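Local coordinates for protein glycoside Hydrolase (Bacteroides uniformis, PDB 5T99) that probably hydrolyses galactose-containing glycosidic bonds in the breakdown of agarose-derived oligosaccharides, as a family 2 glycoside hydrolase that binds the inhibitor galacto-isofagomine, at residues I102-F107 with R175-V180; I714-D719 with I733-E738. All blocks are in the same frame, centred on the assembly; numbering follows the deposited sequence.

Contact 1 of 2, residues I102-F107 with R175-V180; sequences IVRIGF and RVDNKV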
ATOM      1  N   ILE A 102      25.911 -22.322  -1.916  1.00 27.94           N
ATOM      2  CA  ILE A 102      25.889 -20.867  -2.055  1.00 27.50           C
ATOM      3  C   ILE A 102      24.863 -20.371  -1.052  1.00 25.82           C
ATOM      4  O   ILE A 102      23.748 -20.876  -1.001  1.00 24.89           O
ATOM      5  CB  ILE A 102      25.489 -20.402  -3.468  1.00 28.02           C
ATOM      6  CG1 ILE A 102      26.369 -21.058  -4.553  1.00 28.69           C
ATOM      7  CG2 ILE A 102      25.546 -18.881  -3.565  1.00 28.33           C
ATOM      8  CD1 ILE A 102      27.847 -20.748  -4.471  1.00 28.78           C
ATOM      9  N   VAL A 103      25.253 -19.397  -0.242  1.00 25.94           N
ATOM     10  CA  VAL A 103      24.405 -18.897   0.835  1.00 25.81           C
ATOM     11  C   VAL A 103      24.311 -17.389   0.696  1.00 24.77           C
ATOM     12  O   VAL A 103      25.332 -16.722   0.611  1.00 25.25           O
ATOM     13  CB  VAL A 103      24.970 -19.274   2.215  1.00 26.51           C
ATOM     14  CG1 VAL A 103      24.037 -18.791   3.332  1.00 26.95           C
ATOM     15  CG2 VAL A 103      25.176 -20.786   2.296  1.00 26.91           C
ATOM     16  N   ARG A 104      23.083 -16.872   0.636  1.00 24.27           N
ATOM     17  CA  ARG A 104      22.812 -15.436   0.496  1.00 23.48           C
ATOM     18  C   ARG A 104      21.728 -15.017   1.486  1.00 22.72           C
ATOM     19  O   ARG A 104      20.880 -15.836   1.859  1.00 21.76           O
ATOM     20  CB  ARG A 104      22.345 -15.116  -0.920  1.00 23.64           C
ATOM     21  CG  ARG A 104      23.348 -15.452  -2.026  1.00 24.27           C
ATOM     22  CD  ARG A 104      22.678 -15.426  -3.398  1.00 24.92           C
ATOM     23  NE  ARG A 104      21.785 -16.580  -3.610  1.00 25.08           N
ATOM     24  CZ  ARG A 104      20.666 -16.597  -4.350  1.00 24.81           C
ATOM     25  NH1 ARG A 104      20.224 -15.508  -4.985  1.00 24.59           N
ATOM     26  NH2 ARG A 104      19.961 -17.733  -4.447  1.00 24.48           N
ATOM     27  N   ILE A 105      21.774 -13.758   1.919  1.00 21.78           N
ATOM     28  CA  ILE A 105      20.728 -13.188   2.749  1.00 21.87           C
ATOM     29  C   ILE A 105      20.096 -12.037   1.975  1.00 22.00           C
ATOM     30  O   ILE A 105      20.784 -11.088   1.586  1.00 21.63           O
ATOM     31  CB  ILE A 105      21.230 -12.663   4.110  1.00 21.94           C
ATOM     32  CG1 ILE A 105      22.127 -13.687   4.811  1.00 22.05           C
ATOM     33  CG2 ILE A 105      20.053 -12.289   5.009  1.00 21.92           C
ATOM     34  CD1 ILE A 105      21.453 -14.981   5.181  1.00 22.17           C
ATOM     35  N   GLY A 106      18.791 -12.143   1.757  1.00 20.63           N
ATOM     36  CA  GLY A 106      18.047 -11.147   1.025  1.00 20.65           C
ATOM     37  C   GLY A 106      17.313 -10.269   2.016  1.00 20.54           C
ATOM     38  O   GLY A 106      16.608 -10.777   2.895  1.00 19.95           O
ATOM     39  N   PHE A 107      17.495  -8.955   1.876  1.00 19.87           N
ATOM     40  CA  PHE A 107      16.745  -7.960   2.623  1.00 19.31           C
ATOM     41  C   PHE A 107      15.776  -7.267   1.661  1.00 18.91           C
ATOM     42  O   PHE A 107      16.214  -6.583   0.733  1.00 18.52           O
ATOM     43  CB  PHE A 107      17.710  -6.922   3.237  1.00 19.46           C
ATOM     44  CG  PHE A 107      18.701  -7.500   4.220  1.00 18.99           C
ATOM     45  CD1 PHE A 107      18.451  -7.463   5.585  1.00 19.32           C
ATOM     46  CD2 PHE A 107      19.887  -8.057   3.786  1.00 19.26           C
ATOM     47  CE1 PHE A 107      19.365  -7.988   6.497  1.00 19.13           C
ATOM     48  CE2 PHE A 107      20.802  -8.580   4.688  1.00 19.22           C
ATOM     49  CZ  PHE A 107      20.542  -8.539   6.048  1.00 18.98           C
ATOM     50  N   ARG A 175      18.767 -17.892   1.672  1.00 24.29           N
ATOM     51  CA  ARG A 175      18.735 -18.656   0.423  1.00 25.30           C
ATOM     52  C   ARG A 175      19.951 -19.565   0.387  1.00 25.75           C
ATOM     53  O   ARG A 175      21.093 -19.090   0.369  1.00 27.02           O
ATOM     54  CB  ARG A 175      18.718 -17.713  -0.784  1.00 25.86           C
ATOM     55  CG  ARG A 175      17.365 -17.037  -0.985  1.00 26.93           C
ATOM     56  CD  ARG A 175      17.453 -15.698  -1.702  1.00 27.62           C
ATOM     57  NE  ARG A 175      16.247 -14.891  -1.488  1.00 28.39           N
ATOM     58  CZ  ARG A 175      16.125 -13.586  -1.768  1.00 29.06           C
ATOM     59  NH1 ARG A 175      17.138 -12.887  -2.309  1.00 28.64           N
ATOM     60  NH2 ARG A 175      14.967 -12.970  -1.507  1.00 29.14           N
ATOM     61  N   VAL A 176      19.702 -20.872   0.415  1.00 25.85           N
ATOM     62  CA  VAL A 176      20.747 -21.867   0.383  1.00 26.13           C
ATOM     63  C   VAL A 176      20.575 -22.599  -0.936  1.00 26.89           C
ATOM     64  O   VAL A 176      19.560 -23.262  -1.148  1.00 26.48           O
ATOM     65  CB  VAL A 176      20.628 -22.837   1.574  1.00 27.06           C
ATOM     66  CG1 VAL A 176      21.650 -23.972   1.466  1.00 27.50           C
ATOM     67  CG2 VAL A 176      20.815 -22.078   2.880  1.00 27.18           C
ATOM     68  N   ASP A 177      21.556 -22.462  -1.825  1.00 27.24           N
ATOM     69  CA  ASP A 177      21.500 -23.079  -3.146  1.00 27.14           C
ATOM     70  C   ASP A 177      22.687 -24.007  -3.414  1.00 25.88           C
ATOM     71  O   ASP A 177      23.743 -23.858  -2.806  1.00 26.19           O
ATOM     72  CB  ASP A 177      21.443 -21.989  -4.218  1.00 28.24           C
ATOM     73  CG  ASP A 177      20.087 -21.321  -4.294  1.00 29.59           C
ATOM     74  OD1 ASP A 177      19.285 -21.712  -5.158  1.00 29.35           O
ATOM     75  OD2 ASP A 177      19.814 -20.415  -3.480  1.00 31.87           O
ATOM     76  N   ASN A 178      22.496 -24.961  -4.328  1.00 24.09           N
ATOM     77  CA  ASN A 178      23.609 -25.687  -4.948  1.00 23.65           C
ATOM     78  C   ASN A 178      24.297 -24.742  -5.921  1.00 23.61           C
ATOM     79  O   ASN A 178      23.795 -23.654  -6.189  1.00 23.91           O
ATOM     80  CB  ASN A 178      23.121 -26.944  -5.671  1.00 23.08           C
ATOM     81  CG  ASN A 178      22.470 -27.935  -4.727  1.00 22.77           C
ATOM     82  OD1 ASN A 178      23.103 -28.406  -3.780  1.00 22.28           O
ATOM     83  ND2 ASN A 178      21.200 -28.234  -4.950  1.00 22.39           N
ATOM     84  N   LYS A 179      25.444 -25.154  -6.452  1.00 23.73           N
ATOM     85  CA  LYS A 179      26.272 -24.256  -7.261  1.00 23.84           C
ATOM     86  C   LYS A 179      25.774 -24.002  -8.708  1.00 23.49           C
ATOM     87  O   LYS A 179      26.353 -23.158  -9.422  1.00 22.90           O
ATOM     88  CB  LYS A 179      27.719 -24.731  -7.242  1.00 25.07           C
ATOM     89  CG  LYS A 179      28.352 -24.563  -5.871  1.00 26.66           C
ATOM     90  CD  LYS A 179      29.803 -25.009  -5.859  1.00 27.73           C
ATOM     91  CE  LYS A 179      30.373 -24.988  -4.448  1.00 28.60           C
ATOM     92  NZ  LYS A 179      31.861 -24.950  -4.455  1.00 29.05           N
ATOM     93  N   VAL A 180      24.722 -24.713  -9.131  1.00 21.67           N
ATOM     94  CA  VAL A 180      23.961 -24.355 -10.321  1.00 20.67           C
ATOM     95  C   VAL A 180      22.555 -23.954  -9.879  1.00 19.67           C
ATOM     96  O   VAL A 180      21.797 -24.777  -9.361  1.00 18.57           O
ATOM     97  CB  VAL A 180      23.897 -25.512 -11.337  1.00 21.08           C
ATOM     98  CG1 VAL A 180      23.263 -25.044 -12.642  1.00 20.89           C
ATOM     99  CG2 VAL A 180      25.293 -26.071 -11.605  1.00 21.53           C
TER
HETATM  100  O   HOH W   1      21.874 -19.073  -2.446  1.00 16.01           O
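Arg104 reaches across to the neighbouring strand and forms a salt bridge with Asp177, its NH2 lying 2.9 Å from Asp177 OD2. The oxygen sits at the edge of the guanidinium, in its plane, yet the arginine meets the carboxylate from above, with the two planes turned 58° apart. A bend at chi3 (-73°) folds the Arg104 chain so that NH2 faces the acid while NE donates to a water whose oxygen lies 2.8 Å from it. That water in turn donates to Arg175 O and Asp177 OD2, so it bridges side chain and backbone. The aliphatic part of Arg175 passes over one face of the Arg104 guanidinium, with CD 4.1 Å above the plane and offset toward the rim of the group, and its own guanidinium lies with one face over CA of Gly106, where the lack of a side chain suits the close passage. Arg104 NH1 and Arg175 NH1 both form salt bridges with Glu134 OE2, so one carboxylate oxygen gathers the two guanidinium groups. At the other end, the Ile102 side chain crosses that of Lys179 at about a right angle, CD1 4.1 Å from Lys179 CG.

Beneath these side chains the strands run antiparallel. Ile102 pairs with Asp177 and Arg104 with Arg175 through two hydrogen bonds each, the straightest from Asp177 N to Ile102 O (2.8 Å, 175°). Val103 and Val176 form the non-hydrogen-bonded pair between them, their branched side chains on the face away from the arginines. Strand 102-107 lies between 172-177 and 133-136 in an antiparallel sheet of the sugar-binding domain, the jelly-roll-like beta sandwich characteristic of family 2 glycoside hydrolases.

Contact 2 of 2, residues I714-D719 with I733-E738; sequences IKLIPD and ITVRIE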
ATOM      1  N   ILE A 714     -19.631   0.760  26.307  1.00 34.64           N
ATOM      2  CA  ILE A 714     -18.657   0.450  25.264  1.00 34.64           C
ATOM      3  C   ILE A 714     -19.163  -0.759  24.469  1.00 35.72           C
ATOM      4  O   ILE A 714     -19.601  -1.745  25.067  1.00 36.32           O
ATOM      5  CB  ILE A 714     -17.265   0.117  25.857  1.00 33.40           C
ATOM      6  CG1 ILE A 714     -16.823   1.183  26.885  1.00 31.75           C
ATOM      7  CG2 ILE A 714     -16.229  -0.037  24.734  1.00 33.14           C
ATOM      8  CD1 ILE A 714     -15.623   0.783  27.718  1.00 31.24           C
ATOM      9  N   LYS A 715     -19.118  -0.673  23.136  1.00 36.12           N
ATOM     10  CA  LYS A 715     -19.383  -1.828  22.270  1.00 37.00           C
ATOM     11  C   LYS A 715     -18.101  -2.153  21.515  1.00 34.62           C
ATOM     12  O   LYS A 715     -17.379  -1.244  21.106  1.00 33.21           O
ATOM     13  CB  LYS A 715     -20.538  -1.551  21.304  1.00 41.11           C
ATOM     14  CG  LYS A 715     -21.343  -2.801  20.939  1.00 46.47           C
ATOM     15  CD  LYS A 715     -22.210  -2.600  19.687  1.00 50.35           C
ATOM     16  CE  LYS A 715     -22.909  -3.884  19.223  1.00 52.23           C
ATOM     17  NZ  LYS A 715     -24.283  -4.060  19.790  1.00 53.11           N
ATOM     18  N   LEU A 716     -17.811  -3.447  21.364  1.00 32.89           N
ATOM     19  CA  LEU A 716     -16.613  -3.923  20.653  1.00 31.10           C
ATOM     20  C   LEU A 716     -17.031  -4.696  19.412  1.00 29.56           C
ATOM     21  O   LEU A 716     -17.839  -5.613  19.512  1.00 28.74           O
ATOM     22  CB  LEU A 716     -15.759  -4.830  21.547  1.00 29.54           C
ATOM     23  CG  LEU A 716     -15.216  -4.214  22.831  1.00 29.90           C
ATOM     24  CD1 LEU A 716     -14.548  -5.283  23.684  1.00 30.17           C
ATOM     25  CD2 LEU A 716     -14.241  -3.081  22.556  1.00 30.30           C
ATOM     26  N   ILE A 717     -16.475  -4.330  18.256  1.00 29.34           N
ATOM     27  CA  ILE A 717     -16.794  -5.005  16.981  1.00 30.28           C
ATOM     28  C   ILE A 717     -15.508  -5.456  16.259  1.00 29.55           C
ATOM     29  O   ILE A 717     -14.881  -4.668  15.543  1.00 29.58           O
ATOM     30  CB  ILE A 717     -17.671  -4.123  16.062  1.00 30.24           C
ATOM     31  CG1 ILE A 717     -18.840  -3.537  16.865  1.00 30.77           C
ATOM     32  CG2 ILE A 717     -18.183  -4.933  14.868  1.00 30.20           C
ATOM     33  CD1 ILE A 717     -19.849  -2.782  16.029  1.00 31.45           C
ATOM     34  N   PRO A 718     -15.107  -6.728  16.459  1.00 28.80           N
ATOM     35  CA  PRO A 718     -13.996  -7.279  15.686  1.00 28.13           C
ATOM     36  C   PRO A 718     -14.362  -7.408  14.215  1.00 27.70           C
ATOM     37  O   PRO A 718     -15.487  -7.815  13.898  1.00 28.02           O
ATOM     38  CB  PRO A 718     -13.784  -8.671  16.304  1.00 28.61           C
ATOM     39  CG  PRO A 718     -14.496  -8.638  17.620  1.00 28.20           C
ATOM     40  CD  PRO A 718     -15.653  -7.726  17.398  1.00 28.38           C
ATOM     41  N   ASP A 719     -13.438  -7.037  13.329  1.00 27.08           N
ATOM     42  CA  ASP A 719     -13.653  -7.240  11.893  1.00 26.69           C
ATOM     43  C   ASP A 719     -13.600  -8.731  11.539  1.00 25.97           C
ATOM     44  O   ASP A 719     -14.328  -9.177  10.668  1.00 25.93           O
ATOM     45  CB  ASP A 719     -12.695  -6.392  11.031  1.00 26.42           C
ATOM     46  CG  ASP A 719     -11.222  -6.780  11.177  1.00 26.48           C
ATOM     47  OD1 ASP A 719     -10.825  -7.426  12.177  1.00 25.68           O
ATOM     48  OD2 ASP A 719     -10.447  -6.394  10.279  1.00 25.96           O
ATOM     49  N   ILE A 733     -10.485  -4.477  16.122  1.00 22.80           N
ATOM     50  CA  ILE A 733     -11.716  -4.358  16.906  1.00 23.08           C
ATOM     51  C   ILE A 733     -12.115  -2.893  17.040  1.00 22.90           C
ATOM     52  O   ILE A 733     -11.479  -2.135  17.767  1.00 22.33           O
ATOM     53  CB  ILE A 733     -11.555  -5.040  18.289  1.00 23.32           C
ATOM     54  CG1 ILE A 733     -11.232  -6.530  18.108  1.00 23.40           C
ATOM     55  CG2 ILE A 733     -12.820  -4.873  19.126  1.00 23.94           C
ATOM     56  CD1 ILE A 733     -10.591  -7.192  19.316  1.00 23.96           C
ATOM     57  N   THR A 734     -13.154  -2.498  16.308  1.00 24.05           N
ATOM     58  CA  THR A 734     -13.728  -1.165  16.434  1.00 25.22           C
ATOM     59  C   THR A 734     -14.287  -0.986  17.841  1.00 27.32           C
ATOM     60  O   THR A 734     -14.926  -1.896  18.378  1.00 28.49           O
ATOM     61  CB  THR A 734     -14.870  -0.924  15.419  1.00 25.06           C
ATOM     62  OG1 THR A 734     -14.375  -1.089  14.084  1.00 25.90           O
ATOM     63  CG2 THR A 734     -15.456   0.490  15.572  1.00 24.36           C
ATOM     64  N   VAL A 735     -14.051   0.190  18.421  1.00 28.82           N
ATOM     65  CA  VAL A 735     -14.474   0.507  19.776  1.00 29.21           C
ATOM     66  C   VAL A 735     -15.405   1.701  19.702  1.00 29.46           C
ATOM     67  O   VAL A 735     -14.984   2.778  19.314  1.00 30.48           O
ATOM     68  CB  VAL A 735     -13.274   0.848  20.686  1.00 30.33           C
ATOM     69  CG1 VAL A 735     -13.750   1.115  22.120  1.00 30.49           C
ATOM     70  CG2 VAL A 735     -12.225  -0.266  20.645  1.00 29.41           C
ATOM     71  N   ARG A 736     -16.667   1.490  20.078  1.00 30.74           N
ATOM     72  CA  ARG A 736     -17.710   2.514  20.015  1.00 31.89           C
ATOM     73  C   ARG A 736     -18.065   2.999  21.418  1.00 31.42           C
ATOM     74  O   ARG A 736     -18.122   2.196  22.352  1.00 30.62           O
ATOM     75  CB  ARG A 736     -18.963   1.945  19.347  1.00 32.54           C
ATOM     76  CG  ARG A 736     -18.826   1.746  17.847  1.00 33.47           C
ATOM     77  CD  ARG A 736     -19.942   0.867  17.317  1.00 34.06           C
ATOM     78  NE  ARG A 736     -21.279   1.395  17.596  1.00 34.60           N
ATOM     79  CZ  ARG A 736     -21.898   2.351  16.895  1.00 36.10           C
ATOM     80  NH1 ARG A 736     -21.303   2.943  15.858  1.00 36.29           N
ATOM     81  NH2 ARG A 736     -23.133   2.729  17.241  1.00 36.15           N
ATOM     82  N   ILE A 737     -18.292   4.306  21.554  1.00 30.84           N
ATOM     83  CA  ILE A 737     -18.824   4.878  22.784  1.00 31.36           C
ATOM     84  C   ILE A 737     -20.298   5.138  22.514  1.00 31.78           C
ATOM     85  O   ILE A 737     -20.642   5.999  21.694  1.00 29.52           O
ATOM     86  CB  ILE A 737     -18.104   6.182  23.207  1.00 31.10           C
ATOM     87  CG1 ILE A 737     -16.585   5.979  23.311  1.00 31.83           C
ATOM     88  CG2 ILE A 737     -18.643   6.690  24.537  1.00 31.00           C
ATOM     89  CD1 ILE A 737     -16.141   4.920  24.311  1.00 32.45           C
ATOM     90  N   GLU A 738     -21.156   4.377  23.196  1.00 34.26           N
ATOM     91  CA  GLU A 738     -22.610   4.441  22.988  1.00 37.29           C
ATOM     92  C   GLU A 738     -23.362   5.006  24.204  1.00 37.59           C
ATOM     93  O   GLU A 738     -22.900   4.910  25.346  1.00 37.28           O
ATOM     94  CB  GLU A 738     -23.153   3.050  22.630  1.00 38.32           C
ATOM     95  CG  GLU A 738     -22.895   2.645  21.185  1.00 40.91           C
ATOM     96  CD  GLU A 738     -23.237   1.188  20.869  1.00 43.11           C
ATOM     97  OE1 GLU A 738     -23.690   0.439  21.768  1.00 43.16           O
ATOM     98  OE2 GLU A 738     -23.050   0.791  19.694  1.00 44.99           O
TER
HETATM   99  O   HOH W   2     -24.771  -2.054  21.767  1.00 34.46           O
HETATM  100  O   HOH W   3     -13.345  -3.287  13.120  1.00 16.65           O
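Ile714 to Pro718 pair with Ile733 to Ile737 as antiparallel strands at one margin of a four-stranded sheet in the C-terminal beta-sandwich domain; strand 713-718 is outermost, and 730-738 continues the sheet to 787-793.

The backbone supplies four hydrogen bonds. Lys715 and Arg736 form one hydrogen-bonded pair, Ile717 and Thr734 the next. Arg736 N points almost straight at Lys715 O (3.0 Å, 179°), whereas Thr734 N approaches Ile717 O from well above the carbonyl plane, with a more bent N-H (141°). The tertiary nitrogen of Pro718 has no proton to give, which suits its non-hydrogen-bonded place opposite Ile733.

Apolar contacts gather on the face carrying Ile714, Leu716, Pro718, Ile733 and Val735. Ile714 CG2 lies beside Val735 CG1 at 3.8 Å, the two side chains pointing the same way. With CG anti to its carbonyl carbon (chi1 -60°), Leu716 sets CD2 alongside Val735 CG2, while its CB meets Ile733 CG2. Pro718 CB and Ile733 CG1 touch at 3.8 Å. Branched and ring side chains suit this face because strand 814-821 packs on it through Ala814, Thr816 and Ile818.

Polar and charged groups occupy the other face. Ile717, though exposed, crosses Arg736 obliquely, its CD1 touching Arg736 CD. Arg736 grips Glu738 side-on: NE at 2.8 Å and NH2 both donate to the single oxygen OE2, on its anti side. The alkyl chain of Lys715 crosses this carboxylate, its CD 3.5 Å from Glu738 OE2. The ammonium reaches the acid through water, which accepts from Lys715 NZ at 2.9 Å and donates to Glu738 OE1 at 2.7 Å.

Both contacts are antiparallel strand pairs in accessory beta domains of the same chain, but they share no element: the centres lie 47 Å apart and the nearest atoms about 28 Å. Contact 1 is the more buried, with no fully exposed residue among those that touch, and its pair is flanked by further strands on both sides. Contact 2 lies at a sheet margin and includes the exposed Lys715 and Ile717. Their charges differ accordingly. In contact 1 the ion pair crosses between strands and enters a network with Glu134; in contact 2 it stays within 733-738, and the cross-strand lysine meets the acid through a water.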